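14-3-3 protein (Cryptosporidium parvum, PDB 3EFZ) probably binds phosphoserine-containing partner proteins, as members of the 14-3-3 family do, and so takes part in cell regulation and signalling. Local coordinates at residues B[171-182]-B[194-205]. Residues are numbered along the deposited sequence; the frame is centred on the assembly and turned at random.
Sequences AVEFYEDALQRE and LYLATILNYTIL
Tyr175 and Tyr202 meet at the heart of an antiparallel helix pair in the all-helical 14-3-3 fold, where helices 161-185 and 193-207 pack knobs-into-holes with segment axes 9.8 Å apart. The Tyr175 ring lies with one face over the backbone of Asn201 and Tyr202, while Leu205 CD2 meets its edge in plane, 3.7 Å from Tyr175 CD2. The two tyrosine rings, their planes 30° apart, are offset too far to stack; what sits over the Tyr202 ring is Tyr175 CB, a CH-pi contact 4.1 Å from the ring centroid. Tyr202 reaches across to the other helix because a chi1 of -166° swings its ring away from its own backbone N, and its OH donates to Glu176 OE2 at 2.5 Å, arriving 40° out of the carboxylate plane.

One turn further along, Leu179 fills the hole between Tyr195, Thr198, Ile199 and Tyr202. Its two methyls divide the work: CD1 lies 3.5 Å from Tyr202 CD2, and CD2 approaches Tyr195 CE1 just as closely, at 3.5 Å. Beyond it the carboxylate of Glu182, a buried residue, meets the Thr198 hydroxyl, with OE2 2.9 Å from OG1; that hydroxyl also lies 2.6 Å from Leu194 O, within its own helix.

Tyr175 OH hydrogen-bonds to Asp150 and Arg153 of helix 138-158, and Asn201 ND2 also bonds to Asp150. Since Arg153 is a predicted phosphoserine contact, Tyr175, wedged against helix 193-207, probably helps position that arginine from the second shell of the phosphopeptide site.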
loop_
_atom_site.group_PDB
_atom_site.type_symbol
_atom_site.label_atom_id
_atom_site.label_comp_id
_atom_site.label_asym_id
_atom_site.label_seq_id
_atom_site.Cartn_x
_atom_site.Cartn_y
_atom_site.Cartn_z
ATOM N N ALA B 171 17.720 0.811 -15.700
ATOM C CA ALA B 171 17.938 0.996 -14.247
ATOM C C ALA B 171 19.360 1.433 -13.916
ATOM O O ALA B 171 19.567 2.307 -13.072
ATOM C CB ALA B 171 17.588 -0.288 -13.462
ATOM N N VAL B 172 20.338 0.783 -14.553
ATOM C CA VAL B 172 21.744 1.205 -14.491
ATOM C C VAL B 172 21.904 2.705 -14.831
ATOM O O VAL B 172 22.421 3.474 -14.023
ATOM C CB VAL B 172 22.626 0.308 -15.393
ATOM C CG1 VAL B 172 24.041 0.891 -15.573
ATOM C CG2 VAL B 172 22.698 -1.080 -14.806
ATOM N N GLU B 173 21.451 3.105 -16.015
ATOM C CA GLU B 173 21.435 4.508 -16.437
ATOM C C GLU B 173 20.921 5.460 -15.342
ATOM O O GLU B 173 21.587 6.448 -15.016
ATOM C CB GLU B 173 20.499 4.697 -17.632
ATOM C CG GLU B 173 20.749 3.874 -18.876
ATOM C CD GLU B 173 19.698 4.189 -19.956
ATOM O OE1 GLU B 173 19.186 3.232 -20.608
ATOM O OE2 GLU B 173 19.384 5.402 -20.146
ATOM N N PHE B 174 19.723 5.163 -14.813
ATOM C CA PHE B 174 19.044 6.026 -13.826
ATOM C C PHE B 174 19.812 6.153 -12.524
ATOM O O PHE B 174 19.925 7.249 -11.988
ATOM C CB PHE B 174 17.590 5.570 -13.550
ATOM C CG PHE B 174 16.620 5.837 -14.701
ATOM C CD1 PHE B 174 15.567 4.958 -14.966
ATOM C CD2 PHE B 174 16.774 6.959 -15.518
ATOM C CE1 PHE B 174 14.663 5.200 -16.019
ATOM C CE2 PHE B 174 15.889 7.219 -16.575
ATOM C CZ PHE B 174 14.830 6.338 -16.831
ATOM N N TYR B 175 20.324 5.026 -12.023
ATOM C CA TYR B 175 21.146 5.002 -10.818
ATOM C C TYR B 175 22.428 5.791 -11.002
ATOM O O TYR B 175 22.800 6.556 -10.139
ATOM C CB TYR B 175 21.495 3.560 -10.408
ATOM C CG TYR B 175 20.333 2.812 -9.805
ATOM C CD1 TYR B 175 19.480 3.446 -8.908
ATOM C CD2 TYR B 175 20.090 1.458 -10.115
ATOM C CE1 TYR B 175 18.389 2.775 -8.341
ATOM C CE2 TYR B 175 19.004 0.771 -9.540
ATOM C CZ TYR B 175 18.156 1.445 -8.658
ATOM O OH TYR B 175 17.083 0.816 -8.071
ATOM N N GLU B 176 23.102 5.605 -12.130
ATOM C CA GLU B 176 24.345 6.320 -12.369
ATOM C C GLU B 176 24.115 7.812 -12.565
ATOM O O GLU B 176 24.936 8.611 -12.124
ATOM C CB GLU B 176 25.145 5.691 -13.511
ATOM C CG GLU B 176 25.818 4.400 -13.051
ATOM C CD GLU B 176 26.584 3.691 -14.136
ATOM O OE1 GLU B 176 26.573 4.163 -15.303
ATOM O OE2 GLU B 176 27.208 2.649 -13.818
ATOM N N ASP B 177 22.983 8.171 -13.180
ATOM C CA ASP B 177 22.601 9.575 -13.383
ATOM C C ASP B 177 22.299 10.257 -12.048
ATOM O O ASP B 177 22.830 11.328 -11.755
ATOM C CB ASP B 177 21.400 9.687 -14.357
ATOM C CG ASP B 177 21.025 11.136 -14.687
ATOM O OD1 ASP B 177 19.898 11.362 -15.173
ATOM O OD2 ASP B 177 21.850 12.049 -14.470
ATOM N N ALA B 178 21.479 9.605 -11.237
ATOM C CA ALA B 178 21.154 10.073 -9.882
ATOM C C ALA B 178 22.409 10.191 -8.999
ATOM O O ALA B 178 22.612 11.208 -8.346
ATOM C CB ALA B 178 20.116 9.151 -9.239
ATOM N N LEU B 179 23.252 9.159 -8.995
ATOM C CA LEU B 179 24.551 9.213 -8.294
ATOM C C LEU B 179 25.445 10.380 -8.725
ATOM O O LEU B 179 26.025 11.069 -7.868
ATOM C CB LEU B 179 25.319 7.884 -8.432
ATOM C CG LEU B 179 24.807 6.653 -7.675
ATOM C CD1 LEU B 179 25.471 5.363 -8.193
ATOM C CD2 LEU B 179 25.013 6.796 -6.184
ATOM N N GLN B 180 25.566 10.597 -10.038
ATOM C CA GLN B 180 26.356 11.714 -10.565
ATOM C C GLN B 180 25.792 13.071 -10.119
ATOM O O GLN B 180 26.551 13.972 -9.744
ATOM C CB GLN B 180 26.501 11.641 -12.096
ATOM C CG GLN B 180 27.226 12.851 -12.745
ATOM C CD GLN B 180 28.488 13.277 -11.984
ATOM O OE1 GLN B 180 29.462 12.523 -11.872
ATOM N NE2 GLN B 180 28.469 14.498 -11.453
ATOM N N ARG B 181 24.471 13.212 -10.155
ATOM C CA ARG B 181 23.821 14.426 -9.658
ATOM C C ARG B 181 24.049 14.620 -8.154
ATOM O O ARG B 181 24.349 15.727 -7.704
ATOM C CB ARG B 181 22.327 14.402 -9.976
ATOM C CG ARG B 181 21.993 14.626 -11.431
ATOM C CD ARG B 181 20.536 14.232 -11.652
ATOM N NE ARG B 181 20.083 14.435 -13.026
ATOM C CZ ARG B 181 19.396 15.495 -13.447
ATOM N NH1 ARG B 181 19.096 16.510 -12.624
ATOM N NH2 ARG B 181 19.022 15.551 -14.713
ATOM N N GLU B 182 23.936 13.541 -7.384
ATOM C CA GLU B 182 24.273 13.581 -5.949
ATOM C C GLU B 182 25.728 13.992 -5.665
ATOM O O GLU B 182 25.971 14.818 -4.786
ATOM C CB GLU B 182 23.906 12.261 -5.260
ATOM C CG GLU B 182 22.379 12.044 -5.230
ATOM C CD GLU B 182 21.959 10.585 -5.312
ATOM O OE1 GLU B 182 22.836 9.702 -5.221
ATOM O OE2 GLU B 182 20.747 10.329 -5.479
ATOM N N LEU B 194 20.455 10.293 0.934
ATOM C CA LEU B 194 19.931 10.089 -0.404
ATOM C C LEU B 194 21.017 9.440 -1.260
ATOM O O LEU B 194 20.752 8.499 -2.002
ATOM C CB LEU B 194 19.513 11.417 -1.039
ATOM C CG LEU B 194 19.045 11.407 -2.504
ATOM C CD1 LEU B 194 17.785 10.565 -2.680
ATOM C CD2 LEU B 194 18.808 12.809 -2.978
ATOM N N TYR B 195 22.235 9.956 -1.171
ATOM C CA TYR B 195 23.357 9.333 -1.870
ATOM C C TYR B 195 23.511 7.854 -1.499
ATOM O O TYR B 195 23.636 7.009 -2.377
ATOM C CB TYR B 195 24.667 10.077 -1.610
ATOM C CG TYR B 195 25.848 9.434 -2.317
ATOM C CD1 TYR B 195 26.021 9.583 -3.684
ATOM C CD2 TYR B 195 26.775 8.663 -1.613
ATOM C CE1 TYR B 195 27.104 8.988 -4.340
ATOM C CE2 TYR B 195 27.858 8.079 -2.251
ATOM C CZ TYR B 195 28.015 8.238 -3.618
ATOM O OH TYR B 195 29.092 7.665 -4.266
ATOM N N LEU B 196 23.474 7.555 -0.206
ATOM C CA LEU B 196 23.634 6.175 0.279
ATOM C C LEU B 196 22.451 5.279 -0.064
ATOM O O LEU B 196 22.636 4.087 -0.333
ATOM C CB LEU B 196 23.925 6.139 1.782
ATOM C CG LEU B 196 25.270 6.711 2.220
ATOM C CD1 LEU B 196 25.266 6.871 3.713
ATOM C CD2 LEU B 196 26.455 5.844 1.746
ATOM N N ALA B 197 21.243 5.846 -0.079
ATOM C CA ALA B 197 20.054 5.091 -0.487
ATOM C C ALA B 197 20.182 4.708 -1.945
ATOM O O ALA B 197 19.706 3.647 -2.372
ATOM C CB ALA B 197 18.767 5.897 -0.256
ATOM N N THR B 198 20.820 5.583 -2.715
ATOM C CA THR B 198 21.022 5.340 -4.131
ATOM C C THR B 198 22.067 4.256 -4.368
ATOM O O THR B 198 21.852 3.364 -5.188
ATOM C CB THR B 198 21.356 6.646 -4.890
ATOM O OG1 THR B 198 20.441 7.680 -4.471
ATOM C CG2 THR B 198 21.217 6.435 -6.402
ATOM N N ILE B 199 23.186 4.347 -3.645
ATOM C CA ILE B 199 24.213 3.305 -3.608
ATOM C C ILE B 199 23.607 1.937 -3.287
ATOM O O ILE B 199 23.924 0.944 -3.952
ATOM C CB ILE B 199 25.337 3.660 -2.569
ATOM C CG1 ILE B 199 26.066 4.965 -2.956
ATOM C CG2 ILE B 199 26.320 2.468 -2.340
ATOM C CD1 ILE B 199 27.114 4.827 -4.087
ATOM N N LEU B 200 22.743 1.897 -2.270
ATOM C CA LEU B 200 22.145 0.657 -1.779
ATOM C C LEU B 200 21.256 -0.020 -2.812
ATOM O O LEU B 200 21.356 -1.230 -3.001
ATOM C CB LEU B 200 21.351 0.876 -0.476
ATOM C CG LEU B 200 20.587 -0.350 0.085
ATOM C CD1 LEU B 200 21.527 -1.457 0.578
ATOM C CD2 LEU B 200 19.589 0.029 1.190
ATOM N N ASN B 201 20.387 0.753 -3.466
ATOM C CA ASN B 201 19.522 0.206 -4.503
ATOM C C ASN B 201 20.287 -0.262 -5.752
ATOM O O ASN B 201 19.949 -1.301 -6.342
ATOM C CB ASN B 201 18.398 1.189 -4.820
ATOM C CG ASN B 201 17.346 1.236 -3.711
ATOM O OD1 ASN B 201 17.590 0.800 -2.588
ATOM N ND2 ASN B 201 16.189 1.778 -4.016
ATOM N N TYR B 202 21.329 0.484 -6.116
ATOM C CA TYR B 202 22.232 0.095 -7.207
ATOM C C TYR B 202 22.988 -1.168 -6.834
ATOM O O TYR B 202 23.140 -2.050 -7.668
ATOM C CB TYR B 202 23.207 1.234 -7.542
ATOM C CG TYR B 202 23.975 1.116 -8.861
ATOM C CD1 TYR B 202 23.627 0.175 -9.837
ATOM C CD2 TYR B 202 25.023 1.981 -9.138
ATOM C CE1 TYR B 202 24.323 0.085 -11.036
ATOM C CE2 TYR B 202 25.728 1.901 -10.339
ATOM C CZ TYR B 202 25.368 0.948 -11.283
ATOM O OH TYR B 202 26.065 0.875 -12.474
ATOM N N THR B 203 23.460 -1.242 -5.585
ATOM C CA THR B 203 24.080 -2.451 -5.041
ATOM C C THR B 203 23.130 -3.650 -5.136
ATOM O O THR B 203 23.565 -4.730 -5.520
ATOM C CB THR B 203 24.547 -2.260 -3.576
ATOM O OG1 THR B 203 25.575 -1.262 -3.529
ATOM C CG2 THR B 203 25.088 -3.553 -2.998
ATOM N N ILE B 204 21.848 -3.443 -4.823
ATOM C CA ILE B 204 20.821 -4.490 -4.949
ATOM C C ILE B 204 20.657 -4.969 -6.406
ATOM O O ILE B 204 20.576 -6.195 -6.666
ATOM C CB ILE B 204 19.464 -4.042 -4.345
ATOM C CG1 ILE B 204 19.588 -3.831 -2.832
ATOM C CG2 ILE B 204 18.366 -5.063 -4.652
ATOM C CD1 ILE B 204 18.398 -3.089 -2.213
ATOM N N LEU B 205 20.646 -4.016 -7.344
ATOM C CA LEU B 205 20.576 -4.325 -8.772
ATOM C C LEU B 205 21.755 -5.176 -9.218
ATOM O O LEU B 205 21.563 -6.156 -9.951
ATOM C CB LEU B 205 20.523 -3.045 -9.616
ATOM C CG LEU B 205 20.357 -3.146 -11.138
ATOM C CD1 LEU B 205 18.929 -3.590 -11.525
ATOM C CD2 LEU B 205 20.693 -1.794 -11.781
#